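Local atomic coordinates of transferrin binding protein B (Actinobacillus suis, PDB entry 3PQU), a protein that probably binds host transferrin at the bacterial outer membrane as a surface lipoprotein, helping the pathogen acquire iron. Residues N501-F514 against N525-F537. Residues are numbered along the deposited sequence; the frame is centred on the assembly and turned at random.
Sequences NGFIGSAKTSDSGF and NAVFSDIKVNGGF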
loop_
_atom_site.group_PDB
_atom_site.type_symbol
_atom_site.label_atom_id
_atom_site.label_comp_id
_atom_site.label_asym_id
_atom_site.label_seq_id
_atom_site.Cartn_x
_atom_site.Cartn_y
_atom_site.Cartn_z
ATOM N N ASN A 501 11.692 -19.099 -0.951
ATOM C CA ASN A 501 12.173 -18.362 0.207
ATOM C C ASN A 501 11.237 -18.509 1.397
ATOM O O ASN A 501 11.242 -17.676 2.302
ATOM C CB ASN A 501 12.385 -16.893 -0.131
ATOM C CG ASN A 501 11.166 -16.265 -0.776
ATOM O OD1 ASN A 501 10.094 -16.863 -0.805
ATOM N ND2 ASN A 501 11.327 -15.056 -1.300
ATOM N N GLY A 502 10.427 -19.566 1.382
ATOM C CA GLY A 502 9.520 -19.862 2.481
ATOM C C GLY A 502 9.458 -21.354 2.755
ATOM O O GLY A 502 10.126 -22.138 2.081
ATOM N N PHE A 503 8.667 -21.752 3.744
ATOM C CA PHE A 503 8.466 -23.172 4.023
ATOM C C PHE A 503 7.002 -23.498 4.329
ATOM O O PHE A 503 6.215 -22.621 4.694
ATOM C CB PHE A 503 9.379 -23.647 5.164
ATOM C CG PHE A 503 9.173 -22.911 6.457
ATOM C CD1 PHE A 503 8.246 -23.359 7.384
ATOM C CD2 PHE A 503 9.905 -21.769 6.744
ATOM C CE1 PHE A 503 8.049 -22.681 8.575
ATOM C CE2 PHE A 503 9.715 -21.088 7.931
ATOM C CZ PHE A 503 8.788 -21.544 8.849
ATOM N N ILE A 504 6.644 -24.769 4.168
ATOM C CA ILE A 504 5.275 -25.208 4.395
ATOM C C ILE A 504 5.297 -26.626 4.939
ATOM O O ILE A 504 6.115 -27.437 4.516
ATOM C CB ILE A 504 4.442 -25.170 3.094
ATOM C CG1 ILE A 504 4.568 -23.806 2.408
ATOM C CG2 ILE A 504 2.978 -25.491 3.380
ATOM C CD1 ILE A 504 3.841 -23.718 1.086
ATOM N N GLY A 505 4.404 -26.919 5.877
ATOM C CA GLY A 505 4.375 -28.229 6.504
ATOM C C GLY A 505 3.283 -28.389 7.545
ATOM O O GLY A 505 2.167 -27.894 7.381
ATOM N N SER A 506 3.614 -29.084 8.626
ATOM C CA SER A 506 2.622 -29.449 9.630
ATOM C C SER A 506 3.112 -29.225 11.055
ATOM O O SER A 506 4.262 -29.510 11.389
ATOM C CB SER A 506 2.203 -30.916 9.458
ATOM O OG SER A 506 1.590 -31.136 8.199
ATOM N N ALA A 507 2.220 -28.715 11.894
ATOM C CA ALA A 507 2.488 -28.603 13.316
ATOM C C ALA A 507 1.686 -29.669 14.053
ATOM O O ALA A 507 0.604 -30.065 13.614
ATOM C CB ALA A 507 2.125 -27.216 13.812
ATOM N N LYS A 508 2.218 -30.138 15.173
ATOM C CA LYS A 508 1.526 -31.147 15.957
ATOM C C LYS A 508 1.990 -31.164 17.390
ATOM O O LYS A 508 2.811 -30.357 17.823
ATOM C CB LYS A 508 1.759 -32.540 15.370
ATOM C CG LYS A 508 3.230 -32.895 15.206
ATOM C CD LYS A 508 3.421 -34.322 14.715
ATOM C CE LYS A 508 3.228 -35.332 15.834
ATOM N NZ LYS A 508 3.478 -36.730 15.376
ATOM N N THR A 509 1.483 -32.146 18.107
ATOM C CA THR A 509 1.943 -32.413 19.448
ATOM C C THR A 509 2.302 -33.878 19.490
ATOM O O THR A 509 2.173 -34.577 18.483
ATOM C CB THR A 509 0.853 -32.108 20.469
ATOM O OG1 THR A 509 -0.313 -32.883 20.166
ATOM C CG2 THR A 509 0.496 -30.633 20.399
ATOM N N SER A 510 2.763 -34.344 20.642
ATOM C CA SER A 510 2.996 -35.764 20.806
ATOM C C SER A 510 1.688 -36.474 20.486
ATOM O O SER A 510 0.622 -35.852 20.460
ATOM C CB SER A 510 3.444 -36.078 22.234
ATOM O OG SER A 510 2.538 -35.550 23.183
ATOM N N ASP A 511 1.766 -37.773 20.228
ATOM C CA ASP A 511 0.562 -38.553 20.003
ATOM C C ASP A 511 -0.265 -38.527 21.280
ATOM O O ASP A 511 -1.474 -38.750 21.257
ATOM C CB ASP A 511 0.916 -39.985 19.614
ATOM C CG ASP A 511 1.748 -40.053 18.349
ATOM O OD1 ASP A 511 2.186 -38.987 17.866
ATOM O OD2 ASP A 511 1.961 -41.171 17.838
ATOM N N SER A 512 0.405 -38.235 22.388
ATOM C CA SER A 512 -0.236 -38.134 23.692
ATOM C C SER A 512 -1.059 -36.854 23.839
ATOM O O SER A 512 -2.099 -36.845 24.498
ATOM C CB SER A 512 0.822 -38.195 24.794
ATOM O OG SER A 512 0.303 -37.726 26.023
ATOM N N GLY A 513 -0.590 -35.778 23.218
ATOM C CA GLY A 513 -1.200 -34.472 23.391
ATOM C C GLY A 513 -0.633 -33.822 24.637
ATOM O O GLY A 513 0.182 -34.432 25.328
ATOM N N PHE A 514 -1.048 -32.594 24.937
ATOM C CA PHE A 514 -0.510 -31.916 26.114
ATOM C C PHE A 514 -1.564 -31.263 27.003
ATOM O O PHE A 514 -2.559 -30.723 26.521
ATOM C CB PHE A 514 0.580 -30.913 25.726
ATOM C CG PHE A 514 0.061 -29.665 25.070
ATOM C CD1 PHE A 514 -0.062 -29.587 23.692
ATOM C CD2 PHE A 514 -0.276 -28.560 25.833
ATOM C CE1 PHE A 514 -0.528 -28.431 23.087
ATOM C CE2 PHE A 514 -0.735 -27.403 25.238
ATOM C CZ PHE A 514 -0.864 -27.337 23.860
ATOM N N ASN A 525 -5.966 -34.073 27.059
ATOM C CA ASN A 525 -4.950 -33.145 26.581
ATOM C C ASN A 525 -5.321 -32.605 25.209
ATOM O O ASN A 525 -6.077 -33.235 24.470
ATOM C CB ASN A 525 -3.592 -33.848 26.489
ATOM C CG ASN A 525 -3.085 -34.335 27.832
ATOM O OD1 ASN A 525 -3.682 -34.061 28.875
ATOM N ND2 ASN A 525 -1.974 -35.061 27.813
ATOM N N ALA A 526 -4.790 -31.442 24.856
ATOM C CA ALA A 526 -4.949 -30.962 23.501
ATOM C C ALA A 526 -4.099 -31.855 22.620
ATOM O O ALA A 526 -2.879 -31.905 22.776
ATOM C CB ALA A 526 -4.503 -29.515 23.384
ATOM N N VAL A 527 -4.741 -32.589 21.720
ATOM C CA VAL A 527 -3.996 -33.362 20.737
ATOM C C VAL A 527 -4.200 -32.756 19.356
ATOM O O VAL A 527 -5.327 -32.606 18.879
ATOM C CB VAL A 527 -4.366 -34.860 20.745
ATOM C CG1 VAL A 527 -3.389 -35.641 19.881
ATOM C CG2 VAL A 527 -4.361 -35.393 22.161
ATOM N N PHE A 528 -3.089 -32.384 18.736
ATOM C CA PHE A 528 -3.107 -31.722 17.450
ATOM C C PHE A 528 -2.212 -32.440 16.472
ATOM O O PHE A 528 -1.091 -32.829 16.801
ATOM C CB PHE A 528 -2.614 -30.292 17.589
ATOM C CG PHE A 528 -3.673 -29.332 18.021
ATOM C CD1 PHE A 528 -4.731 -29.034 17.183
ATOM C CD2 PHE A 528 -3.605 -28.716 19.263
ATOM C CE1 PHE A 528 -5.707 -28.139 17.577
ATOM C CE2 PHE A 528 -4.576 -27.829 19.667
ATOM C CZ PHE A 528 -5.629 -27.532 18.821
ATOM N N SER A 529 -2.706 -32.604 15.255
ATOM C CA SER A 529 -1.879 -33.171 14.211
ATOM C C SER A 529 -2.254 -32.601 12.855
ATOM O O SER A 529 -3.350 -32.072 12.668
ATOM C CB SER A 529 -1.979 -34.698 14.207
ATOM O OG SER A 529 -3.274 -35.126 13.820
ATOM N N ASP A 530 -1.322 -32.706 11.916
ATOM C CA ASP A 530 -1.540 -32.239 10.557
ATOM C C ASP A 530 -2.088 -30.810 10.515
ATOM O O ASP A 530 -2.922 -30.480 9.674
ATOM C CB ASP A 530 -2.475 -33.195 9.811
ATOM C CG ASP A 530 -2.387 -33.042 8.305
ATOM O OD1 ASP A 530 -1.511 -32.289 7.832
ATOM O OD2 ASP A 530 -3.195 -33.674 7.593
ATOM N N ILE A 531 -1.624 -29.966 11.431
ATOM C CA ILE A 531 -1.977 -28.552 11.394
ATOM C C ILE A 531 -1.162 -27.864 10.306
ATOM O O ILE A 531 0.053 -28.042 10.220
ATOM C CB ILE A 531 -1.702 -27.850 12.735
ATOM C CG1 ILE A 531 -2.428 -28.560 13.880
ATOM C CG2 ILE A 531 -2.117 -26.384 12.658
ATOM C CD1 ILE A 531 -3.920 -28.340 13.888
ATOM N N LYS A 532 -1.830 -27.079 9.472
ATOM C CA LYS A 532 -1.150 -26.428 8.362
ATOM C C LYS A 532 -0.355 -25.213 8.834
ATOM O O LYS A 532 -0.912 -24.270 9.396
ATOM C CB LYS A 532 -2.159 -26.041 7.281
ATOM C CG LYS A 532 -1.559 -25.405 6.036
ATOM C CD LYS A 532 -2.479 -25.618 4.840
ATOM C CE LYS A 532 -2.226 -24.605 3.734
ATOM N NZ LYS A 532 -2.801 -23.263 4.051
ATOM N N VAL A 533 0.955 -25.246 8.613
ATOM C CA VAL A 533 1.811 -24.128 8.998
ATOM C C VAL A 533 2.531 -23.494 7.806
ATOM O O VAL A 533 3.204 -24.178 7.032
ATOM C CB VAL A 533 2.828 -24.524 10.099
ATOM C CG1 VAL A 533 3.200 -25.986 9.985
ATOM C CG2 VAL A 533 4.061 -23.635 10.040
ATOM N N ASN A 534 2.355 -22.181 7.668
ATOM C CA ASN A 534 3.035 -21.386 6.651
ATOM C C ASN A 534 4.137 -20.544 7.281
ATOM O O ASN A 534 3.930 -19.908 8.318
ATOM C CB ASN A 534 2.045 -20.461 5.934
ATOM C CG ASN A 534 1.166 -21.202 4.941
ATOM O OD1 ASN A 534 1.551 -21.402 3.787
ATOM N ND2 ASN A 534 -0.023 -21.604 5.382
ATOM N N GLY A 535 5.306 -20.538 6.655
ATOM C CA GLY A 535 6.427 -19.782 7.176
ATOM C C GLY A 535 7.261 -19.119 6.102
ATOM O O GLY A 535 7.110 -19.406 4.910
ATOM N N GLY A 536 8.148 -18.226 6.524
ATOM C CA GLY A 536 9.049 -17.572 5.596
ATOM C C GLY A 536 10.473 -17.457 6.111
ATOM O O GLY A 536 10.736 -17.599 7.312
ATOM N N PHE A 537 11.402 -17.229 5.187
ATOM C CA PHE A 537 12.752 -16.816 5.534
ATOM C C PHE A 537 12.932 -15.322 5.283
ATOM O O PHE A 537 12.572 -14.815 4.209
ATOM C CB PHE A 537 13.766 -17.629 4.736
ATOM C CG PHE A 537 13.795 -19.075 5.121
ATOM C CD1 PHE A 537 14.567 -19.502 6.192
ATOM C CD2 PHE A 537 13.027 -20.003 4.438
ATOM C CE1 PHE A 537 14.587 -20.840 6.562
ATOM C CE2 PHE A 537 13.048 -21.345 4.804
ATOM C CZ PHE A 537 13.826 -21.757 5.870
#
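Strands 502-508 and 531-537 run antiparallel, their axes 4.4 Å apart at closest approach, with hydrogen-bonded pairs at Phe-503/Gly-535, Gly-505/Val-533 and Ala-507/Ile-531. The Phe-503 ring folds back over the neighbouring strand: with CG set between the backbone N and the carbonyl carbon (chi1 59°), it lies flat on Gly-535, whose CA sits 3.6 Å from the ring centroid in a CH-pi contact. The same ring turns its edge to the face of Phe-537 in an offset edge-to-face pair, planes at 69°, and Phe-503 CD2 comes 3.7 Å from Phe-537 CE2. Along this face, Ala-507 CB packs on Ile-531 CB and on the CG1 branch of Val-533. The other face carries Ile-504, side by side with Asn-534, and Ser-506, whose OG makes a weak hydrogen bond to OD1 of Asp-530 in the loop before the second strand.

Between Ala-507/Ile-531 and Phe-514/Ala-526 the register shifts by two residues, across loops in which Thr-509 N donates to Phe-528 O, while Thr-509 OG1 accepts an almost straight bond from Phe-528 N (3.2 Å, 177°) and donates to Ser-510 O. Farther out, Phe-514 N donates to Ala-526 O and Ala-526 N to Phe-514 O, 2.9 Å each, and Ala-526 CB rests over one face of the Phe-514 ring.

The pair forms adjacent staves of the C-lobe beta-barrel: strand 492-499 flanks 502-508, strand 544-551 flanks 531-538, and Val-533 also reaches Phe-562 on strand 557-568. At the far end of the loops, Trp-453 meets Phe-514 edge-to-face.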